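Local atomic coordinates of serine protease inhibitor (Schistosoma haematobium, PDB entry 3STO), a protein that probably inhibits serine-type endopeptidases, as a trematode member of the serpin family. Residues G45-T49 and Y93-N97. Sequence-based numbering, arbitrary orientation.
Sequences GILFT and YQELN
F48 of helix 43-55 pushes its ring between Y93, L96 and N97 of helix 82-101, forming a buried helix-helix contact in the helical part of the serpin fold. The local axes of 45-49 and 93-97 run 10.5 Å apart at closest approach, with N-to-C directions 140° apart, so the two segments run roughly antiparallel, and side chains meet both side chains and backbone across them.

The apolar packing centres on F48. Its CG stands anti to its own carbonyl carbon (chi1 -64°), which sends the ring across to the turn of the other helix. There the rim atom CZ of F48 lies 3.5 Å from CB of L96, while the carbonyl O of Y93 lies over one face, above the outer part of the ring. A flat apolar ring suits this place because it can set its edge against CB of L96 and one face beneath O of Y93. Beside it, CD2 of L47 meets CD1 of L96 at 4.0 Å, the two branched side chains crossing at about a right angle; both leucines also touch H19 of helix 18-30.

The aromatic pair is oblique: the rings of F48 and Y93 have centroids 5.1 Å apart and planes turned 69° to each other. With CG anti to its backbone N, Y93 lays its ring alongside the F48 backbone, and CA of F48 lies at the ring's edge. Tyrosine serves here because its ring packs within the interior while its hydroxyl continues beyond F48 to hydrogen-bond with D140.

T49 turns to the other side, where its OG1 hydrogen-bonds O of G45 and pairs with OG1 of T119. Asparagine suits position 97 by combining packing with polarity: its ND2 makes a weak hydrogen bond to E142, while OD1 of N97 packs 4.0 Å from CE2 of F48.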
loop_
_atom_site.group_PDB
_atom_site.type_symbol
_atom_site.label_atom_id
_atom_site.label_comp_id
_atom_site.label_asym_id
_atom_site.label_seq_id
_atom_site.Cartn_x
_atom_site.Cartn_y
_atom_site.Cartn_z
ATOM N N GLY A 45 -0.711 4.241 3.498
ATOM C CA GLY A 45 0.482 5.036 3.458
ATOM C C GLY A 45 0.250 6.362 2.766
ATOM O O GLY A 45 0.888 7.340 3.121
ATOM N N ILE A 46 -0.651 6.391 1.780
ATOM C CA ILE A 46 -1.022 7.643 1.120
ATOM C C ILE A 46 -1.778 8.486 2.127
ATOM O O ILE A 46 -1.528 9.675 2.246
ATOM C CB ILE A 46 -1.975 7.448 -0.097
ATOM C CG1 ILE A 46 -1.615 6.216 -0.934
ATOM C CG2 ILE A 46 -2.021 8.703 -0.954
ATOM C CD1 ILE A 46 -0.208 6.227 -1.481
ATOM N N LEU A 47 -2.694 7.853 2.864
ATOM C CA LEU A 47 -3.451 8.520 3.936
ATOM C C LEU A 47 -2.573 9.122 5.046
ATOM O O LEU A 47 -2.783 10.256 5.438
ATOM C CB LEU A 47 -4.493 7.570 4.536
ATOM C CG LEU A 47 -5.496 8.159 5.533
ATOM C CD1 LEU A 47 -6.833 7.481 5.413
ATOM C CD2 LEU A 47 -4.979 8.047 6.950
ATOM N N PHE A 48 -1.598 8.367 5.553
ATOM C CA PHE A 48 -0.690 8.878 6.579
ATOM C C PHE A 48 0.184 10.031 6.069
ATOM O O PHE A 48 0.441 10.973 6.789
ATOM C CB PHE A 48 0.242 7.773 7.105
ATOM C CG PHE A 48 -0.470 6.656 7.823
ATOM C CD1 PHE A 48 -1.852 6.666 7.974
ATOM C CD2 PHE A 48 0.246 5.594 8.365
ATOM C CE1 PHE A 48 -2.500 5.633 8.641
ATOM C CE2 PHE A 48 -0.395 4.564 9.042
ATOM C CZ PHE A 48 -1.761 4.581 9.176
ATOM N N THR A 49 0.665 9.937 4.833
ATOM C CA THR A 49 1.550 10.950 4.275
ATOM C C THR A 49 0.807 12.260 4.018
ATOM O O THR A 49 1.223 13.325 4.463
ATOM C CB THR A 49 2.123 10.486 2.968
ATOM O OG1 THR A 49 2.933 9.327 3.200
ATOM C CG2 THR A 49 2.942 11.608 2.335
ATOM N N TYR A 93 -5.061 9.402 11.951
ATOM C CA TYR A 93 -3.688 9.065 11.608
ATOM C C TYR A 93 -2.991 8.257 12.712
ATOM O O TYR A 93 -2.297 7.268 12.450
ATOM C CB TYR A 93 -2.930 10.382 11.365
ATOM C CG TYR A 93 -1.469 10.216 11.103
ATOM C CD1 TYR A 93 -1.020 9.949 9.827
ATOM C CD2 TYR A 93 -0.528 10.311 12.126
ATOM C CE1 TYR A 93 0.336 9.777 9.550
ATOM C CE2 TYR A 93 0.843 10.131 11.866
ATOM C CZ TYR A 93 1.264 9.868 10.557
ATOM O OH TYR A 93 2.593 9.685 10.198
ATOM N N GLN A 94 -3.161 8.699 13.949
ATOM C CA GLN A 94 -2.468 8.081 15.066
ATOM C C GLN A 94 -3.113 6.777 15.457
ATOM O O GLN A 94 -2.431 5.826 15.770
ATOM C CB GLN A 94 -2.434 9.017 16.260
ATOM C CG GLN A 94 -1.232 9.923 16.193
ATOM C CD GLN A 94 -1.243 11.016 17.224
ATOM O OE1 GLN A 94 -0.277 11.767 17.315
ATOM N NE2 GLN A 94 -2.338 11.128 18.004
ATOM N N GLU A 95 -4.431 6.749 15.431
ATOM C CA GLU A 95 -5.155 5.558 15.749
ATOM C C GLU A 95 -4.719 4.439 14.771
ATOM O O GLU A 95 -4.321 3.359 15.197
ATOM C CB GLU A 95 -6.637 5.852 15.634
ATOM C CG GLU A 95 -7.528 4.748 16.125
ATOM C CD GLU A 95 -7.502 4.625 17.636
ATOM O OE1 GLU A 95 -6.781 5.425 18.288
ATOM O OE2 GLU A 95 -8.206 3.728 18.159
ATOM N N LEU A 96 -4.734 4.727 13.472
ATOM C CA LEU A 96 -4.362 3.753 12.450
ATOM C C LEU A 96 -2.901 3.347 12.558
ATOM O O LEU A 96 -2.535 2.172 12.432
ATOM C CB LEU A 96 -4.663 4.293 11.051
ATOM C CG LEU A 96 -6.150 4.444 10.741
ATOM C CD1 LEU A 96 -6.406 5.192 9.412
ATOM C CD2 LEU A 96 -6.817 3.080 10.752
ATOM N N ASN A 97 -2.057 4.317 12.814
ATOM C CA ASN A 97 -0.645 4.018 13.002
ATOM C C ASN A 97 -0.400 3.133 14.240
ATOM O O ASN A 97 0.353 2.158 14.187
ATOM C CB ASN A 97 0.161 5.329 13.081
ATOM C CG ASN A 97 1.648 5.091 13.068
ATOM O OD1 ASN A 97 2.165 4.631 12.064
ATOM N ND2 ASN A 97 2.343 5.368 14.174
#